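Local coordinates for protein putative pyruvate dehydrogenase (Rhodopseudomonas palustris, PDB 3IC3) that is of unproven function, may be a pyruvate dehydrogenase, and pairs with a second copy of itself, at residues Arg62-Ala65 against Arg66-Tyr70; Glu84-Leu87 against Ser88-Thr91. One frame throughout, in Å; residues are numbered along the deposited sequence. Where two conformers were deposited one is given.

Contact 1: Arg62-Ala65 against Arg66-Tyr70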
loop_
_atom_site.group_PDB
_atom_site.type_symbol
_atom_site.label_atom_id
_atom_site.label_comp_id
_atom_site.label_asym_id
_atom_site.label_seq_id
_atom_site.Cartn_x
_atom_site.Cartn_y
_atom_site.Cartn_z
ATOM N N ARG A 62 -12.612 -7.136 -5.066
ATOM C CA ARG A 62 -13.191 -7.212 -6.413
ATOM C C ARG A 62 -12.433 -8.218 -7.273
ATOM O O ARG A 62 -13.037 -9.075 -7.941
ATOM C CB ARG A 62 -13.163 -5.837 -7.104
ATOM C CG ARG A 62 -14.267 -4.905 -6.670
ATOM C CD ARG A 62 -14.093 -3.501 -7.276
ATOM N NE ARG A 62 -13.937 -3.480 -8.734
ATOM C CZ ARG A 62 -14.920 -3.344 -9.626
ATOM N NH1 ARG A 62 -14.619 -3.318 -10.919
ATOM N NH2 ARG A 62 -16.198 -3.238 -9.255
ATOM N N SER A 63 -11.112 -8.106 -7.259
ATOM C CA SER A 63 -10.261 -9.016 -8.012
ATOM C C SER A 63 -10.322 -10.440 -7.503
ATOM O O SER A 63 -10.294 -11.379 -8.291
ATOM C CB SER A 63 -8.819 -8.546 -7.988
ATOM O OG SER A 63 -8.748 -7.229 -8.476
ATOM N N TYR A 64 -10.404 -10.605 -6.190
ATOM C CA TYR A 64 -10.509 -11.929 -5.588
ATOM C C TYR A 64 -11.827 -12.597 -5.995
ATOM O O TYR A 64 -11.865 -13.799 -6.293
ATOM C CB TYR A 64 -10.442 -11.796 -4.065
ATOM C CG TYR A 64 -10.238 -13.054 -3.261
ATOM C CD1 TYR A 64 -9.880 -14.273 -3.848
ATOM C CD2 TYR A 64 -10.348 -13.007 -1.880
ATOM C CE1 TYR A 64 -9.679 -15.413 -3.071
ATOM C CE2 TYR A 64 -10.146 -14.126 -1.104
ATOM C CZ TYR A 64 -9.808 -15.320 -1.696
ATOM O OH TYR A 64 -9.608 -16.409 -0.893
ATOM N N ALA A 65 -12.902 -11.814 -5.975
ATOM C CA ALA A 65 -14.230 -12.327 -6.341
ATOM C C ALA A 65 -14.271 -12.755 -7.816
ATOM O O ALA A 65 -14.959 -13.716 -8.160
ATOM C CB ALA A 65 -15.314 -11.290 -6.036
ATOM N N ARG A 66 -13.565 -12.019 -8.674
ATOM C CA ARG A 66 -13.383 -12.405 -10.074
ATOM C C ARG A 66 -12.790 -13.799 -10.175
ATOM O O ARG A 66 -13.334 -14.675 -10.846
ATOM C CB ARG A 66 -12.418 -11.459 -10.780
ATOM C CG ARG A 66 -13.008 -10.214 -11.375
ATOM C CD ARG A 66 -12.109 -9.747 -12.523
ATOM N NE ARG A 66 -10.729 -10.177 -12.304
ATOM C CZ ARG A 66 -9.750 -9.377 -11.894
ATOM N NH1 ARG A 66 -8.531 -9.861 -11.706
ATOM N NH2 ARG A 66 -9.991 -8.094 -11.669
ATOM N N GLU A 67 -11.686 -13.999 -9.466
ATOM C CA GLU A 67 -10.854 -15.194 -9.603
ATOM C C GLU A 67 -11.250 -16.328 -8.648
ATOM O O GLU A 67 -10.439 -17.207 -8.370
ATOM C CB GLU A 67 -9.379 -14.821 -9.370
ATOM C CG GLU A 67 -8.847 -13.628 -10.200
ATOM C CD GLU A 67 -8.775 -13.888 -11.703
ATOM O OE1 GLU A 67 -8.898 -15.055 -12.135
ATOM O OE2 GLU A 67 -8.585 -12.913 -12.469
ATOM N N SER A 68 -12.482 -16.325 -8.146
ATOM C CA SER A 68 -12.884 -17.314 -7.151
ATOM C C SER A 68 -14.394 -17.496 -7.073
ATOM O O SER A 68 -15.164 -16.842 -7.779
ATOM C CB SER A 68 -12.333 -16.923 -5.766
ATOM O OG SER A 68 -13.144 -15.944 -5.141
ATOM N N GLU A 69 -14.800 -18.385 -6.178
ATOM C CA GLU A 69 -16.204 -18.684 -5.967
ATOM C C GLU A 69 -16.891 -17.682 -5.036
ATOM O O GLU A 69 -18.110 -17.724 -4.874
ATOM C CB GLU A 69 -16.358 -20.099 -5.389
ATOM C CG GLU A 69 -15.586 -21.209 -6.136
ATOM C CD GLU A 69 -15.773 -21.179 -7.652
ATOM O OE1 GLU A 69 -16.833 -21.628 -8.136
ATOM O OE2 GLU A 69 -14.836 -20.724 -8.355
ATOM N N TYR A 70 -16.116 -16.789 -4.413
ATOM C CA TYR A 70 -16.676 -15.802 -3.501
ATOM C C TYR A 70 -17.398 -14.652 -4.180
ATOM O O TYR A 70 -17.002 -14.204 -5.248
ATOM C CB TYR A 70 -15.555 -15.174 -2.660
ATOM C CG TYR A 70 -14.927 -16.084 -1.642
ATOM C CD1 TYR A 70 -15.707 -16.822 -0.759
ATOM C CD2 TYR A 70 -13.545 -16.162 -1.521
ATOM C CE1 TYR A 70 -15.133 -17.640 0.188
ATOM C CE2 TYR A 70 -12.955 -16.972 -0.569
ATOM C CZ TYR A 70 -13.752 -17.708 0.282
ATOM O OH TYR A 70 -13.156 -18.506 1.224
HETATM O O HOH W 1 -6.784 -7.516 -10.632
HETATM O O HOH W 2 -17.004 -15.046 -7.715
#

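Contact 2: Glu84-Leu87 against Ser88-Thr91. With PO4 (phosphate ion), chain M.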
loop_
_atom_site.group_PDB
_atom_site.type_symbol
_atom_site.label_atom_id
_atom_site.label_comp_id
_atom_site.label_asym_id
_atom_site.label_seq_id
_atom_site.Cartn_x
_atom_site.Cartn_y
_atom_site.Cartn_z
ATOM N N GLU A 84 -6.386 -9.273 9.715
ATOM C CA GLU A 84 -6.408 -9.324 11.172
ATOM C C GLU A 84 -5.450 -10.373 11.741
ATOM O O GLU A 84 -4.760 -10.117 12.744
ATOM C CB GLU A 84 -7.826 -9.536 11.724
ATOM C CG GLU A 84 -8.727 -8.286 11.596
ATOM C CD GLU A 84 -9.904 -8.255 12.566
ATOM O OE1 GLU A 84 -10.149 -9.227 13.327
ATOM O OE2 GLU A 84 -10.597 -7.210 12.605
ATOM N N ALA A 85 -5.394 -11.546 11.111
ATOM C CA ALA A 85 -4.475 -12.596 11.547
ATOM C C ALA A 85 -3.036 -12.087 11.483
ATOM O O ALA A 85 -2.262 -12.259 12.414
ATOM C CB ALA A 85 -4.621 -13.868 10.683
ATOM N N GLU A 86 -2.689 -11.436 10.382
ATOM C CA GLU A 86 -1.335 -10.908 10.226
ATOM C C GLU A 86 -1.029 -9.730 11.160
ATOM O O GLU A 86 0.071 -9.630 11.721
ATOM C CB GLU A 86 -1.088 -10.511 8.766
ATOM C CG GLU A 86 0.332 -10.006 8.499
ATOM C CD GLU A 86 1.437 -11.009 8.789
ATOM O OE1 GLU A 86 1.238 -12.212 8.511
ATOM O OE2 GLU A 86 2.536 -10.566 9.257
ATOM N N LEU A 87 -2.022 -8.868 11.380
ATOM C CA LEU A 87 -1.855 -7.727 12.275
ATOM C C LEU A 87 -1.517 -8.186 13.695
ATOM O O LEU A 87 -0.804 -7.498 14.424
ATOM C CB LEU A 87 -3.127 -6.885 12.281
ATOM C CG LEU A 87 -3.130 -5.563 13.026
ATOM C CD1 LEU A 87 -2.119 -4.610 12.407
ATOM C CD2 LEU A 87 -4.532 -4.980 13.003
ATOM N N SER A 88 -2.053 -9.341 14.080
ATOM C CA SER A 88 -1.816 -9.928 15.396
ATOM C C SER A 88 -0.370 -10.362 15.652
ATOM O O SER A 88 0.024 -10.521 16.806
ATOM C CB SER A 88 -2.729 -11.145 15.599
ATOM O OG SER A 88 -4.090 -10.780 15.525
ATOM N N ARG A 89 0.414 -10.571 14.596
ATOM C CA ARG A 89 1.796 -11.039 14.747
ATOM C C ARG A 89 2.619 -10.054 15.588
ATOM O O ARG A 89 2.618 -8.869 15.294
ATOM C CB ARG A 89 2.481 -11.187 13.394
ATOM C CG ARG A 89 3.816 -11.934 13.457
ATOM C CD ARG A 89 4.556 -11.916 12.132
ATOM N NE ARG A 89 3.789 -12.510 11.033
ATOM C CZ ARG A 89 3.638 -13.818 10.810
ATOM N NH1 ARG A 89 4.196 -14.732 11.600
ATOM N NH2 ARG A 89 2.938 -14.214 9.776
ATOM N N PRO A 90 3.334 -10.545 16.601
ATOM C CA PRO A 90 4.220 -9.647 17.355
ATOM C C PRO A 90 5.305 -9.035 16.464
ATOM O O PRO A 90 5.786 -9.696 15.540
ATOM C CB PRO A 90 4.840 -10.564 18.413
ATOM C CG PRO A 90 3.920 -11.742 18.510
ATOM C CD PRO A 90 3.308 -11.909 17.152
ATOM N N THR A 91 5.675 -7.781 16.727
ATOM C CA THR A 91 6.706 -7.099 15.933
ATOM C C THR A 91 7.990 -6.969 16.755
ATOM O O THR A 91 8.536 -5.876 16.895
ATOM C CB THR A 91 6.262 -5.691 15.480
ATOM O OG1 THR A 91 5.829 -4.943 16.622
ATOM C CG2 THR A 91 5.152 -5.755 14.456
HETATM P P PO4 M . 7.190 -1.453 15.636
HETATM O O1 PO4 M . 6.111 -2.126 14.812
HETATM O O2 PO4 M . 7.414 -0.052 15.114
HETATM O O3 PO4 M . 6.769 -1.389 17.086
HETATM O O4 PO4 M . 8.482 -2.235 15.551
#

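Contact 1: Arg62-Ala65 against Arg66-Tyr70
The last turn of helix 46-66 closes with two i to i+4 backbone bonds, Arg66 N to Arg62 O (3.1 Å) and Glu67 N to Ser63 O (3.2 Å), and the chain leaves helical geometry at Glu67. Tyr64 O, the next carbonyl, accepts from a side chain. Ser68 OG donates to Tyr64 O at 2.8 Å, from above the carbonyl plane and not along a lone pair. Ser68 OG sits between its own backbone N and carbonyl carbon (chi1 81°), which turns it back to the helix. Ser68 OG in turn accepts from Tyr70 N at 3.2 Å, an ST turn. Tyr64 and Tyr70 form an offset edge-to-face pair, with ring planes 77° apart. The edge of Tyr70 is the approaching side: its CD2 lies over one face of Tyr64, toward the rim, and Tyr70 CE2 comes 3.4 Å from Tyr64 OH. With an alanine in place of Tyr64, the edge of Tyr70 would probably lose the face it rests on, leaving a gap beside the loop. Farther round the helix, Arg66 has two conformers, so its arrangement is not certain. In one of them the guanidinium lies with one face over Ser63 CA. There Arg66 NH1 makes a salt bridge to Glu67 OE2 (3.1 Å), within the guanidinium plane and on the anti lone pair. A water then joins Arg66 NH1 to Ser63 OG, which also bonds to His59 O. The contact ends helix 46-66 and starts the loop to helix 72-87. Tyr64 packs on Ala75 and Ile79 of that helix, and Tyr70 OH bonds to Arg78. On the side of the second subunit, the ring of Tyr64 meets that of Phe43 of that subunit.

Contact 2: Glu84-Leu87 against Ser88-Thr91
The C-terminal end of helix 72-87 is the element here, where Ser88 and Arg89 bond back to the carbonyls of Glu84, Ala85 and Glu86. Ser88 N reaches Glu84 O at 3.1 Å. In one of the two conformers of Ser88, Ser88 OG also reaches Glu84 O, at 2.9 Å and from the opposite face of the carbonyl plane. The hydroxyl can do this because OG there lies beside its own backbone N, anti to the carbonyl carbon (chi1 -61°), and is folded back along the helix. Ser88 N also makes a weak bond to Ala85 O. One step on, Arg89 N donates to Glu86 O at 3.0 Å, an i to i+3 bond that comes in above the carbonyl plane. Beyond this turn the side chains of Glu86 and Arg89 meet as a salt bridge. Arg89 presents its NE side: Arg89 NE reaches Glu86 OE2 at 2.9 Å in a nearly straight bond (175°), and Arg89 NH2 reaches Glu86 OE1 at 2.9 Å. Each carboxylate oxygen is met on its syn side. Glu86 bends at chi2, which brings its carboxylate round to the arginine. The two flat groups are turned 35° against each other, and the NE bond stands farther out of the carboxylate plane than the NH2 bond. The second subunit is close: Leu87 O accepts from Arg58 of that subunit, and Leu87 packs on its Val80. The paired bonds oppose rotation of both charged groups, and the positive charge of Arg89 probably offsets that of the carboxylate and favours its ionised form. It would also be expected to suit the negative end of the helix dipole.

In the fold
Contact 1 and contact 2 come in series along the chain and mark the C-terminal ends of the two successive helices, 46-66 and 72-87. The loop that begins in contact 1 leads into helix 72-87, and contact 2 lies at the far end of that helix. Their centres are 24 Å apart and their nearest atoms about 12 Å, so they do not touch. Both follow the two-stranded antiparallel sheet, 23-31 with 34-39, in sequence, and both belong to the DUF5076 family region. Each also reaches the second subunit. The ends of both helices therefore contribute to the dimer as well as to the fold of one chain.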